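Local coordinates for protein putative polyketide synthase (Brevibacillus brevis, PDB 5HU7) that probably dehydrates beta-hydroxyacyl intermediates bound to an acyl carrier protein during trans-acyltransferase polyketide assembly, acting as a double-hotdog dehydratase domain, at residues A54-A59 and G240-E245; L109-Y114 and V126-M131; G187-K192 and T220-T225. All coordinates share one frame; numbering follows the deposited sequence.

Contact 1 (A54-A59 and G240-E245); sequences AYLEMA and GTFTLE
Helix 54-59 passes over strand 241-244 at 11.5 Å between the two axes, their N-to-C directions 55° apart, and Tyr55 and Leu56 are the helix residues that reach across. This is the hotdog fold seen at its core: helix 52-65 is the 'sausage' of the N-terminal half, held by a curved antiparallel sheet, while strand 241-249 comes from the C-terminal half of the double hotdog. At that separation the backbones cannot bond to each other, and side chains fill nearly all of the gap.

Phe242 stands in the middle. Its CG lies between the backbone N and the carbonyl carbon (chi1 76°), which sends the ring out from the strand with its far edge toward the helix. Two helix residues share that edge. Tyr55 CD2 comes in at the edge, in the plane of the Phe242 ring, 3.8 Å from Phe242 CE2. Next to it, Leu56 CD2 is 3.9 Å from Phe242 CZ and also close to CE1, so the rim of the ring is gripped at neighbouring carbons. Tyr55 runs on past Phe242 toward Gly240, whose carbonyl O is a loose 4.5 Å from Tyr55 CE2. The phenol end is satisfied elsewhere, through a hydrogen bond between Tyr55 OH and Leu88 N, and Phe50 meets the same ring edge-to-face.

Every residue that touches here is buried. On the sheet side, Phe242 and Leu244 pair through their backbones with Thr84 and Val82 of strand 76-84, which places the contact at the junction of the two hotdog halves. Further along the strand the packing is purely aliphatic: Leu244 CD2 faces the fork of Leu56, equally far from both methyls, 4.0 Å from Leu56 CD1 and from Leu56 CD2.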
ATOM      1  N   ALA A  54      11.352  12.140 -13.217  1.00 59.34           N
ATOM      2  CA  ALA A  54      10.986  11.384 -12.039  1.00 59.52           C
ATOM      3  C   ALA A  54       9.575  11.740 -11.576  1.00 62.04           C
ATOM      4  O   ALA A  54       8.850  10.858 -11.130  1.00 61.16           O
ATOM      5  CB  ALA A  54      11.983  11.608 -10.936  1.00 61.07           C
ATOM      6  N   TYR A  55       9.139  13.008 -11.796  1.00 56.77           N
ATOM      7  CA  TYR A  55       7.789  13.442 -11.462  1.00 55.08           C
ATOM      8  C   TYR A  55       6.757  12.744 -12.337  1.00 58.99           C
ATOM      9  O   TYR A  55       5.683  12.406 -11.853  1.00 62.28           O
ATOM     10  CB  TYR A  55       7.642  14.956 -11.678  1.00 54.10           C
ATOM     11  CG  TYR A  55       8.421  15.823 -10.716  1.00 52.85           C
ATOM     12  CD1 TYR A  55       7.955  16.055  -9.421  1.00 54.28           C
ATOM     13  CD2 TYR A  55       9.544  16.515 -11.136  1.00 53.90           C
ATOM     14  CE1 TYR A  55       8.598  16.965  -8.573  1.00 53.96           C
ATOM     15  CE2 TYR A  55      10.208  17.402 -10.292  1.00 55.40           C
ATOM     16  CZ  TYR A  55       9.707  17.654  -9.027  1.00 58.83           C
ATOM     17  OH  TYR A  55      10.333  18.547  -8.209  1.00 66.43           O
ATOM     18  N   LEU A  56       7.070  12.535 -13.624  1.00 52.71           N
ATOM     19  CA  LEU A  56       6.153  11.894 -14.557  1.00 53.16           C
ATOM     20  C   LEU A  56       6.048  10.416 -14.317  1.00 56.56           C
ATOM     21  O   LEU A  56       4.957   9.847 -14.353  1.00 57.01           O
ATOM     22  CB  LEU A  56       6.606  12.151 -15.980  1.00 55.04           C
ATOM     23  CG  LEU A  56       6.736  13.627 -16.410  1.00 58.89           C
ATOM     24  CD1 LEU A  56       7.349  13.700 -17.798  1.00 59.79           C
ATOM     25  CD2 LEU A  56       5.421  14.321 -16.374  1.00 56.80           C
ATOM     26  N   GLU A  57       7.190   9.789 -14.108  1.00 55.63           N
ATOM     27  CA  GLU A  57       7.315   8.357 -13.796  1.00 57.22           C
ATOM     28  C   GLU A  57       6.605   7.993 -12.466  1.00 59.83           C
ATOM     29  O   GLU A  57       5.886   7.003 -12.423  1.00 57.73           O
ATOM     30  CB  GLU A  57       8.802   7.974 -13.748  1.00 59.26           C
ATOM     31  CG  GLU A  57       9.104   6.510 -13.559  1.00 66.96           C
ATOM     32  CD  GLU A  57       8.409   5.566 -14.510  1.00 77.12           C
ATOM     33  OE1 GLU A  57       8.284   5.921 -15.698  1.00 83.54           O
ATOM     34  OE2 GLU A  57       7.954   4.484 -14.074  1.00 78.18           O
ATOM     35  N   MET A  58       6.776   8.824 -11.418  1.00 59.49           N
ATOM     36  CA  MET A  58       6.120   8.635 -10.114  1.00 61.31           C
ATOM     37  C   MET A  58       4.591   8.747 -10.246  1.00 62.32           C
ATOM     38  O   MET A  58       3.868   7.898  -9.758  1.00 60.83           O
ATOM     39  CB  MET A  58       6.636   9.647  -9.079  1.00 64.81           C
ATOM     40  CG  MET A  58       6.333   9.247  -7.661  1.00 72.62           C
ATOM     41  SD  MET A  58       6.638  10.510  -6.392  1.00 79.27           S
ATOM     42  CE  MET A  58       8.246  10.712  -6.522  1.00 76.29           C
ATOM     43  N   ALA A  59       4.114   9.788 -10.921  1.00 57.62           N
ATOM     44  CA  ALA A  59       2.686  10.016 -11.166  1.00 55.92           C
ATOM     45  C   ALA A  59       2.051   8.884 -11.967  1.00 58.77           C
ATOM     46  O   ALA A  59       0.939   8.455 -11.655  1.00 59.89           O
ATOM     47  CB  ALA A  59       2.515  11.313 -11.917  1.00 55.36           C
ATOM     48  N   GLY A 240      14.418  23.669 -11.940  1.00 62.50           N
ATOM     49  CA  GLY A 240      13.654  22.533 -11.443  1.00 60.77           C
ATOM     50  C   GLY A 240      12.166  22.508 -11.799  1.00 61.23           C
ATOM     51  O   GLY A 240      11.470  21.554 -11.442  1.00 57.79           O
ATOM     52  N   THR A 241      11.655  23.520 -12.514  1.00 57.98           N
ATOM     53  CA  THR A 241      10.246  23.547 -12.912  1.00 57.17           C
ATOM     54  C   THR A 241      10.035  23.128 -14.372  1.00 58.47           C
ATOM     55  O   THR A 241      10.931  23.197 -15.199  1.00 59.57           O
ATOM     56  CB  THR A 241       9.600  24.932 -12.671  1.00 63.32           C
ATOM     57  OG1 THR A 241      10.087  25.877 -13.613  1.00 60.53           O
ATOM     58  CG2 THR A 241       9.747  25.427 -11.230  1.00 60.64           C
ATOM     59  N   PHE A 242       8.831  22.734 -14.680  1.00 54.59           N
ATOM     60  CA  PHE A 242       8.418  22.441 -16.028  1.00 55.50           C
ATOM     61  C   PHE A 242       6.906  22.390 -16.124  1.00 57.67           C
ATOM     62  O   PHE A 242       6.223  22.254 -15.118  1.00 56.58           O
ATOM     63  CB  PHE A 242       9.021  21.120 -16.539  1.00 57.18           C
ATOM     64  CG  PHE A 242       8.358  19.867 -15.991  1.00 57.63           C
ATOM     65  CD1 PHE A 242       7.245  19.309 -16.624  1.00 59.62           C
ATOM     66  CD2 PHE A 242       8.870  19.222 -14.880  1.00 57.96           C
ATOM     67  CE1 PHE A 242       6.716  18.094 -16.192  1.00 58.68           C
ATOM     68  CE2 PHE A 242       8.320  18.024 -14.436  1.00 59.89           C
ATOM     69  CZ  PHE A 242       7.266  17.460 -15.100  1.00 57.55           C
ATOM     70  N   THR A 243       6.405  22.508 -17.358  1.00 54.87           N
ATOM     71  CA  THR A 243       5.010  22.329 -17.727  1.00 54.18           C
ATOM     72  C   THR A 243       4.963  21.374 -18.917  1.00 56.94           C
ATOM     73  O   THR A 243       5.898  21.346 -19.726  1.00 56.52           O
ATOM     74  CB  THR A 243       4.296  23.654 -18.063  1.00 66.19           C
ATOM     75  OG1 THR A 243       4.980  24.293 -19.128  1.00 71.60           O
ATOM     76  CG2 THR A 243       4.172  24.581 -16.861  1.00 63.10           C
ATOM     77  N   LEU A 244       3.887  20.589 -19.023  1.00 52.95           N
ATOM     78  CA  LEU A 244       3.722  19.662 -20.138  1.00 51.65           C
ATOM     79  C   LEU A 244       2.270  19.572 -20.468  1.00 53.07           C
ATOM     80  O   LEU A 244       1.474  19.111 -19.661  1.00 50.60           O
ATOM     81  CB  LEU A 244       4.337  18.311 -19.751  1.00 50.45           C
ATOM     82  CG  LEU A 244       4.174  17.102 -20.649  1.00 54.51           C
ATOM     83  CD1 LEU A 244       4.769  17.306 -21.942  1.00 55.38           C
ATOM     84  CD2 LEU A 244       4.826  15.901 -20.016  1.00 60.74           C
ATOM     85  N   GLU A 245       1.906  20.044 -21.646  1.00 52.76           N
ATOM     86  CA  GLU A 245       0.517  20.035 -22.064  1.00 53.02           C
ATOM     87  C   GLU A 245      -0.063  18.652 -22.218  1.00 55.86           C
ATOM     88  O   GLU A 245      -1.185  18.439 -21.793  1.00 55.59           O
ATOM     89  CB  GLU A 245       0.303  20.862 -23.343  1.00 56.01           C
ATOM     90  CG  GLU A 245      -0.055  22.313 -23.065  1.00 79.63           C
ATOM     91  CD  GLU A 245      -1.267  22.494 -22.159  1.00117.37           C
ATOM     92  OE1 GLU A 245      -2.390  22.125 -22.580  1.00101.21           O
ATOM     93  OE2 GLU A 245      -1.072  22.900 -20.986  1.00119.14           O
TER

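Contact 2 (L109-Y114 and V126-M131); sequences LAYKIY and VHSHGM
Val126 lies against Tyr114 and Lys112. Its CG2 is 3.7 Å from Lys112 CD, where the lysine chain crosses the valine on the face they share with Tyr114, and the Lys112 ammonium goes on to a cation-pi contact with Tyr102. At His127 the register slips by one residue: His127 N donates to Ile113 O at 2.9 Å, in the carbonyl plane, and Ser128 N adds a weak bond to the same oxygen. Two residues facing one make this a classic beta bulge. The imidazole is fixed by two hydrogen bonds, His127 ND1 to Asp86 O and His127 NE2 to Ser115 OG.

Ser128 restores the regular pairing, its O taking the amide of Ile113 at 2.8 Å with an N-H...O angle of 172°. Ser128 OG is hydrogen-bonded to Thr84 OG1. The two strands form an antiparallel hairpin in the N-terminal hotdog, and the face carrying Tyr111, Ile113 and Ser128 packs on helix 52-65. His129, on the other face, sets its CB 4.1 Å from Lys112 CG.

Gly130 exchanges both backbone bonds with Tyr111, the firmer being Tyr111 N to Gly130 O at 2.9 Å. With chi1 at 77°, the tyrosine folds back across the glycine, and one ring face covers Gly130 N, 3.4 Å above the plane toward the rim. Tyr111 OH is buried without a polar partner. At Met131 the side chain bends twice, about CB-CG and again about CG-SD, and brings Met131 CE to 3.7 Å from Ala110 CB.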
ATOM      1  N   LEU A 109      -8.713  11.471 -13.765  1.00 55.50           N
ATOM      2  CA  LEU A 109      -8.222  11.550 -12.406  1.00 55.09           C
ATOM      3  C   LEU A 109      -7.289  12.711 -12.303  1.00 55.74           C
ATOM      4  O   LEU A 109      -6.648  13.050 -13.276  1.00 52.98           O
ATOM      5  CB  LEU A 109      -7.402  10.320 -12.073  1.00 55.93           C
ATOM      6  CG  LEU A 109      -8.097   9.020 -12.135  1.00 63.86           C
ATOM      7  CD1 LEU A 109      -7.105   7.901 -12.306  1.00 65.58           C
ATOM      8  CD2 LEU A 109      -8.995   8.836 -10.924  1.00 66.27           C
ATOM      9  N   ALA A 110      -7.121  13.228 -11.090  1.00 52.84           N
ATOM     10  CA  ALA A 110      -6.145  14.265 -10.803  1.00 50.72           C
ATOM     11  C   ALA A 110      -5.087  13.681  -9.896  1.00 54.92           C
ATOM     12  O   ALA A 110      -5.354  12.782  -9.101  1.00 53.10           O
ATOM     13  CB  ALA A 110      -6.827  15.439 -10.138  1.00 51.57           C
ATOM     14  N   TYR A 111      -3.863  14.153 -10.033  1.00 54.45           N
ATOM     15  CA  TYR A 111      -2.815  13.718  -9.112  1.00 53.24           C
ATOM     16  C   TYR A 111      -2.061  14.896  -8.565  1.00 55.37           C
ATOM     17  O   TYR A 111      -2.015  15.953  -9.187  1.00 52.18           O
ATOM     18  CB  TYR A 111      -1.858  12.694  -9.734  1.00 54.32           C
ATOM     19  CG  TYR A 111      -0.837  13.274 -10.678  1.00 53.14           C
ATOM     20  CD1 TYR A 111       0.351  13.800 -10.206  1.00 54.59           C
ATOM     21  CD2 TYR A 111      -1.062  13.300 -12.047  1.00 54.28           C
ATOM     22  CE1 TYR A 111       1.240  14.450 -11.056  1.00 54.43           C
ATOM     23  CE2 TYR A 111      -0.164  13.923 -12.919  1.00 55.73           C
ATOM     24  CZ  TYR A 111       1.003  14.464 -12.425  1.00 61.25           C
ATOM     25  OH  TYR A 111       1.872  15.053 -13.301  1.00 69.34           O
ATOM     26  N   LYS A 112      -1.453  14.710  -7.394  1.00 55.31           N
ATOM     27  CA  LYS A 112      -0.588  15.708  -6.778  1.00 53.83           C
ATOM     28  C   LYS A 112       0.567  15.025  -6.140  1.00 54.64           C
ATOM     29  O   LYS A 112       0.369  14.103  -5.366  1.00 55.05           O
ATOM     30  CB  LYS A 112      -1.283  16.506  -5.687  1.00 57.24           C
ATOM     31  CG  LYS A 112      -2.393  17.389  -6.156  1.00 71.41           C
ATOM     32  CD  LYS A 112      -2.632  18.549  -5.172  1.00 83.25           C
ATOM     33  CE  LYS A 112      -3.984  18.543  -4.529  1.00 83.98           C
ATOM     34  NZ  LYS A 112      -5.011  19.102  -5.411  1.00 68.66           N
ATOM     35  N   ILE A 113       1.758  15.559  -6.344  1.00 51.37           N
ATOM     36  CA  ILE A 113       2.974  15.076  -5.713  1.00 49.66           C
ATOM     37  C   ILE A 113       3.258  16.146  -4.691  1.00 54.95           C
ATOM     38  O   ILE A 113       3.324  17.315  -5.037  1.00 57.19           O
ATOM     39  CB  ILE A 113       4.129  14.841  -6.699  1.00 51.08           C
ATOM     40  CG1 ILE A 113       3.784  13.685  -7.650  1.00 50.43           C
ATOM     41  CG2 ILE A 113       5.431  14.545  -5.955  1.00 51.83           C
ATOM     42  CD1 ILE A 113       4.718  13.522  -8.932  1.00 55.03           C
ATOM     43  N   TYR A 114       3.384  15.773  -3.437  1.00 52.90           N
ATOM     44  CA  TYR A 114       3.561  16.765  -2.386  1.00 55.67           C
ATOM     45  C   TYR A 114       4.352  16.212  -1.221  1.00 59.82           C
ATOM     46  O   TYR A 114       4.469  15.005  -1.077  1.00 58.66           O
ATOM     47  CB  TYR A 114       2.162  17.269  -1.927  1.00 58.09           C
ATOM     48  CG  TYR A 114       1.332  16.235  -1.209  1.00 56.74           C
ATOM     49  CD1 TYR A 114       0.443  15.425  -1.892  1.00 57.12           C
ATOM     50  CD2 TYR A 114       1.389  16.117   0.174  1.00 58.20           C
ATOM     51  CE1 TYR A 114      -0.328  14.470  -1.225  1.00 56.89           C
ATOM     52  CE2 TYR A 114       0.604  15.186   0.855  1.00 59.54           C
ATOM     53  CZ  TYR A 114      -0.251  14.362   0.155  1.00 66.02           C
ATOM     54  OH  TYR A 114      -0.992  13.433   0.849  1.00 68.82           O
ATOM     55  N   VAL A 126       2.788  21.347  -2.555  1.00 61.12           N
ATOM     56  CA  VAL A 126       2.504  20.605  -3.794  1.00 57.44           C
ATOM     57  C   VAL A 126       3.568  20.975  -4.805  1.00 61.34           C
ATOM     58  O   VAL A 126       3.703  22.140  -5.184  1.00 63.07           O
ATOM     59  CB  VAL A 126       1.084  20.879  -4.354  1.00 58.74           C
ATOM     60  CG1 VAL A 126       0.884  20.182  -5.705  1.00 55.70           C
ATOM     61  CG2 VAL A 126       0.027  20.429  -3.351  1.00 58.89           C
ATOM     62  N   HIS A 127       4.324  19.987  -5.242  1.00 55.86           N
ATOM     63  CA  HIS A 127       5.417  20.189  -6.174  1.00 54.74           C
ATOM     64  C   HIS A 127       4.962  19.994  -7.591  1.00 58.12           C
ATOM     65  O   HIS A 127       5.406  20.715  -8.449  1.00 58.78           O
ATOM     66  CB  HIS A 127       6.585  19.211  -5.865  1.00 55.25           C
ATOM     67  CG  HIS A 127       7.059  19.254  -4.444  1.00 59.58           C
ATOM     68  ND1 HIS A 127       7.566  20.408  -3.889  1.00 62.58           N
ATOM     69  CD2 HIS A 127       7.010  18.300  -3.486  1.00 61.42           C
ATOM     70  CE1 HIS A 127       7.831  20.116  -2.619  1.00 62.73           C
ATOM     71  NE2 HIS A 127       7.509  18.862  -2.333  1.00 62.31           N
ATOM     72  N   SER A 128       4.117  19.003  -7.850  1.00 54.18           N
ATOM     73  CA  SER A 128       3.661  18.693  -9.192  1.00 53.73           C
ATOM     74  C   SER A 128       2.200  18.218  -9.184  1.00 54.96           C
ATOM     75  O   SER A 128       1.769  17.624  -8.216  1.00 53.64           O
ATOM     76  CB  SER A 128       4.559  17.613  -9.797  1.00 55.71           C
ATOM     77  OG  SER A 128       4.309  17.406 -11.176  1.00 63.34           O
ATOM     78  N   HIS A 129       1.448  18.534 -10.226  1.00 50.92           N
ATOM     79  CA  HIS A 129       0.077  18.075 -10.386  1.00 51.44           C
ATOM     80  C   HIS A 129      -0.262  17.942 -11.869  1.00 54.96           C
ATOM     81  O   HIS A 129       0.401  18.531 -12.720  1.00 54.04           O
ATOM     82  CB  HIS A 129      -0.931  18.985  -9.648  1.00 52.91           C
ATOM     83  CG  HIS A 129      -0.939  20.397 -10.124  1.00 57.80           C
ATOM     84  ND1 HIS A 129      -0.192  21.331  -9.450  1.00 61.59           N
ATOM     85  CD2 HIS A 129      -1.492  20.997 -11.197  1.00 60.40           C
ATOM     86  CE1 HIS A 129      -0.313  22.462 -10.121  1.00 61.78           C
ATOM     87  NE2 HIS A 129      -1.024  22.296 -11.204  1.00 61.40           N
ATOM     88  N   GLY A 130      -1.273  17.154 -12.157  1.00 51.53           N
ATOM     89  CA  GLY A 130      -1.732  16.940 -13.512  1.00 50.24           C
ATOM     90  C   GLY A 130      -2.944  16.051 -13.575  1.00 52.43           C
ATOM     91  O   GLY A 130      -3.401  15.550 -12.550  1.00 49.11           O
ATOM     92  N   MET A 131      -3.502  15.904 -14.768  1.00 53.00           N
ATOM     93  CA  MET A 131      -4.679  15.073 -15.012  1.00 54.77           C
ATOM     94  C   MET A 131      -4.255  13.835 -15.742  1.00 57.56           C
ATOM     95  O   MET A 131      -3.298  13.894 -16.513  1.00 56.34           O
ATOM     96  CB  MET A 131      -5.697  15.828 -15.863  1.00 59.09           C
ATOM     97  CG  MET A 131      -6.120  17.162 -15.266  1.00 66.59           C
ATOM     98  SD  MET A 131      -7.102  16.959 -13.773  1.00 76.07           S
ATOM     99  CE  MET A 131      -6.319  18.148 -12.678  1.00 73.99           C
TER

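Contact 3 (G187-K192 and T220-T225); sequences GHVLVK and TRYLIT
Val189 and Leu223 bury the most surface here, with Tyr222 a smaller third, and their meeting sets strand 188-192 against helix 220-225. The two run nearly antiparallel, at 157°, with axes 8.6 Å apart at closest approach. Val189 points at the helix, and its CG1, anti to the carbonyl carbon (chi1 -64°), does the touching. That methyl approaches the Tyr222 ring obliquely at its CD2-CE2 bond, 3.9 Å from Tyr222 CD2. It also rests against the root of the neighbouring residue, 4.3 Å from Leu223 CB.

Leu223 sends its branch past the valine toward the start of the strand, where CD1 lies over the Gly187-His188 peptide, 4.2 Å from His188 N. The side-chain contacts across the pair are apolar; the Tyr222 hydroxyl makes a weak hydrogen bond with Arg184 NE.

Helix 212-227 packs across strands 258-263, 188-193 and 179-185, probably as the central helix of the C-terminal hotdog: Leu223 also touches Phe263 of strand 258-263, which pairs with strand 188-193, while Tyr222 packs on Val182 of strand 179-185. From the residues turned the other way, His188 and Leu190, the strand meets helix 145-150.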
ATOM      1  N   GLY A 187      14.443  22.790 -38.177  1.00 99.45           N
ATOM      2  CA  GLY A 187      13.235  22.514 -37.396  1.00 96.52           C
ATOM      3  C   GLY A 187      13.233  21.271 -36.519  1.00 96.12           C
ATOM      4  O   GLY A 187      12.269  21.085 -35.756  1.00 94.77           O
ATOM      5  N   HIS A 188      14.276  20.398 -36.599  1.00 90.58           N
ATOM      6  CA  HIS A 188      14.319  19.210 -35.734  1.00 87.48           C
ATOM      7  C   HIS A 188      15.709  18.650 -35.480  1.00 85.96           C
ATOM      8  O   HIS A 188      16.635  18.878 -36.246  1.00 85.43           O
ATOM      9  CB  HIS A 188      13.399  18.071 -36.264  1.00 88.24           C
ATOM     10  CG  HIS A 188      13.911  17.289 -37.443  1.00 93.94           C
ATOM     11  ND1 HIS A 188      14.952  16.363 -37.320  1.00 96.32           N
ATOM     12  CD2 HIS A 188      13.444  17.234 -38.708  1.00 97.77           C
ATOM     13  CE1 HIS A 188      15.135  15.849 -38.528  1.00 97.24           C
ATOM     14  NE2 HIS A 188      14.238  16.322 -39.390  1.00 98.62           N
ATOM     15  N   VAL A 189      15.815  17.867 -34.400  1.00 78.91           N
ATOM     16  CA  VAL A 189      16.998  17.105 -34.065  1.00 77.35           C
ATOM     17  C   VAL A 189      16.526  15.693 -33.803  1.00 76.13           C
ATOM     18  O   VAL A 189      15.501  15.513 -33.156  1.00 73.26           O
ATOM     19  CB  VAL A 189      17.863  17.677 -32.909  1.00 82.44           C
ATOM     20  CG1 VAL A 189      18.433  19.023 -33.289  1.00 83.92           C
ATOM     21  CG2 VAL A 189      17.086  17.792 -31.610  1.00 81.64           C
ATOM     22  N   LEU A 190      17.190  14.697 -34.409  1.00 71.78           N
ATOM     23  CA  LEU A 190      16.866  13.287 -34.186  1.00 69.68           C
ATOM     24  C   LEU A 190      18.068  12.735 -33.452  1.00 70.01           C
ATOM     25  O   LEU A 190      19.167  12.689 -34.006  1.00 69.60           O
ATOM     26  CB  LEU A 190      16.585  12.520 -35.485  1.00 71.10           C
ATOM     27  CG  LEU A 190      16.377  11.022 -35.317  1.00 75.81           C
ATOM     28  CD1 LEU A 190      15.015  10.731 -34.701  1.00 73.05           C
ATOM     29  CD2 LEU A 190      16.563  10.289 -36.665  1.00 80.14           C
ATOM     30  N   VAL A 191      17.875  12.386 -32.186  1.00 63.48           N
ATOM     31  CA  VAL A 191      18.960  11.918 -31.348  1.00 64.39           C
ATOM     32  C   VAL A 191      18.955  10.415 -31.317  1.00 68.64           C
ATOM     33  O   VAL A 191      17.936   9.831 -30.959  1.00 66.53           O
ATOM     34  CB  VAL A 191      18.794  12.457 -29.895  1.00 67.62           C
ATOM     35  CG1 VAL A 191      19.959  12.033 -29.021  1.00 68.30           C
ATOM     36  CG2 VAL A 191      18.659  13.966 -29.883  1.00 66.82           C
ATOM     37  N   LYS A 192      20.091   9.796 -31.610  1.00 67.19           N
ATOM     38  CA  LYS A 192      20.231   8.347 -31.469  1.00 68.57           C
ATOM     39  C   LYS A 192      20.747   8.125 -30.046  1.00 73.75           C
ATOM     40  O   LYS A 192      21.797   8.655 -29.672  1.00 71.21           O
ATOM     41  CB  LYS A 192      21.200   7.767 -32.487  1.00 70.56           C
ATOM     42  CG  LYS A 192      21.276   6.248 -32.415  1.00 89.46           C
ATOM     43  CD  LYS A 192      21.951   5.667 -33.635  1.00 96.03           C
ATOM     44  CE  LYS A 192      22.202   4.192 -33.496  1.00110.97           C
ATOM     45  NZ  LYS A 192      23.254   3.883 -32.489  1.00131.17           N
ATOM     46  N   THR A 220      18.058  19.444 -26.523  1.00 82.07           N
ATOM     47  CA  THR A 220      17.089  20.538 -26.664  1.00 82.13           C
ATOM     48  C   THR A 220      17.843  21.854 -26.766  1.00 88.16           C
ATOM     49  O   THR A 220      17.483  22.703 -27.590  1.00 87.99           O
ATOM     50  CB  THR A 220      16.009  20.574 -25.563  1.00 86.23           C
ATOM     51  OG1 THR A 220      16.565  20.893 -24.280  1.00 93.65           O
ATOM     52  CG2 THR A 220      15.183  19.299 -25.492  1.00 79.17           C
ATOM     53  N   ARG A 221      18.916  22.004 -25.976  1.00 87.19           N
ATOM     54  CA  ARG A 221      19.768  23.199 -26.018  1.00 90.85           C
ATOM     55  C   ARG A 221      20.411  23.369 -27.398  1.00 96.67           C
ATOM     56  O   ARG A 221      20.550  24.493 -27.873  1.00 97.52           O
ATOM     57  CB  ARG A 221      20.857  23.136 -24.941  1.00 94.57           C
ATOM     58  CG  ARG A 221      20.312  23.316 -23.548  1.00108.46           C
ATOM     59  CD  ARG A 221      21.363  22.929 -22.535  1.00126.99           C
ATOM     60  NE  ARG A 221      20.952  23.217 -21.161  1.00138.79           N
ATOM     61  CZ  ARG A 221      21.658  22.886 -20.083  1.00154.32           C
ATOM     62  NH1 ARG A 221      22.820  22.252 -20.207  1.00146.42           N
ATOM     63  NH2 ARG A 221      21.207  23.186 -18.871  1.00137.59           N
ATOM     64  N   TYR A 222      20.778  22.250 -28.043  1.00 94.11           N
ATOM     65  CA  TYR A 222      21.342  22.259 -29.392  1.00 95.90           C
ATOM     66  C   TYR A 222      20.295  22.737 -30.413  1.00101.25           C
ATOM     67  O   TYR A 222      20.635  23.464 -31.345  1.00102.06           O
ATOM     68  CB  TYR A 222      21.914  20.869 -29.762  1.00 96.51           C
ATOM     69  CG  TYR A 222      22.412  20.779 -31.183  1.00100.27           C
ATOM     70  CD1 TYR A 222      23.245  21.759 -31.714  1.00105.10           C
ATOM     71  CD2 TYR A 222      22.026  19.734 -32.011  1.00100.68           C
ATOM     72  CE1 TYR A 222      23.641  21.724 -33.048  1.00108.17           C
ATOM     73  CE2 TYR A 222      22.424  19.684 -33.347  1.00103.56           C
ATOM     74  CZ  TYR A 222      23.252  20.672 -33.855  1.00113.76           C
ATOM     75  OH  TYR A 222      23.692  20.658 -35.159  1.00116.86           O
ATOM     76  N   LEU A 223      19.026  22.347 -30.234  1.00 98.26           N
ATOM     77  CA  LEU A 223      17.949  22.811 -31.119  1.00 99.01           C
ATOM     78  C   LEU A 223      17.715  24.324 -30.902  1.00107.00           C
ATOM     79  O   LEU A 223      17.697  25.098 -31.868  1.00108.51           O
ATOM     80  CB  LEU A 223      16.644  22.024 -30.838  1.00 96.05           C
ATOM     81  CG  LEU A 223      15.406  22.411 -31.661  1.00 98.71           C
ATOM     82  CD1 LEU A 223      15.664  22.330 -33.171  1.00 98.46           C
ATOM     83  CD2 LEU A 223      14.213  21.562 -31.274  1.00 98.35           C
ATOM     84  N   ILE A 224      17.568  24.723 -29.618  1.00104.67           N
ATOM     85  CA  ILE A 224      17.329  26.110 -29.190  1.00106.89           C
ATOM     86  C   ILE A 224      18.428  27.075 -29.670  1.00116.41           C
ATOM     87  O   ILE A 224      18.082  28.117 -30.231  1.00118.19           O
ATOM     88  CB  ILE A 224      17.094  26.180 -27.647  1.00108.58           C
ATOM     89  CG1 ILE A 224      15.730  25.524 -27.284  1.00105.93           C
ATOM     90  CG2 ILE A 224      17.150  27.633 -27.137  1.00111.61           C
ATOM     91  CD1 ILE A 224      15.590  25.094 -25.832  1.00107.03           C
ATOM     92  N   THR A 225      19.731  26.733 -29.480  1.00115.55           N
ATOM     93  CA  THR A 225      20.850  27.607 -29.913  1.00119.57           C
ATOM     94  C   THR A 225      20.999  27.774 -31.448  1.00124.67           C
ATOM     95  O   THR A 225      21.463  28.826 -31.891  1.00126.92           O
ATOM     96  CB  THR A 225      22.196  27.153 -29.306  1.00133.67           C
ATOM     97  OG1 THR A 225      22.452  25.785 -29.650  1.00134.20           O
ATOM     98  CG2 THR A 225      22.257  27.370 -27.788  1.00132.35           C
TER

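In the fold
From the N terminus, helix 52-65 comes first and supplies one side of contact 1, whose partner strand follows only some 180 residues later. Within that long loop, contact 2 closes early as the 108-115/125-135 hairpin, and contact 3 closes after it, joining strand 188-193 to helix 212-227. Contacts 2 and 3 are therefore in series, both nested inside contact 1, and none cross. Contacts 1 and 2 touch through Tyr55 and Ala59 of the central helix, whereas contact 3 stands apart, its centre about 20 Å from that of contact 1. Contacts 2 and 3 belong to separate hotdog halves; contact 1 joins those halves.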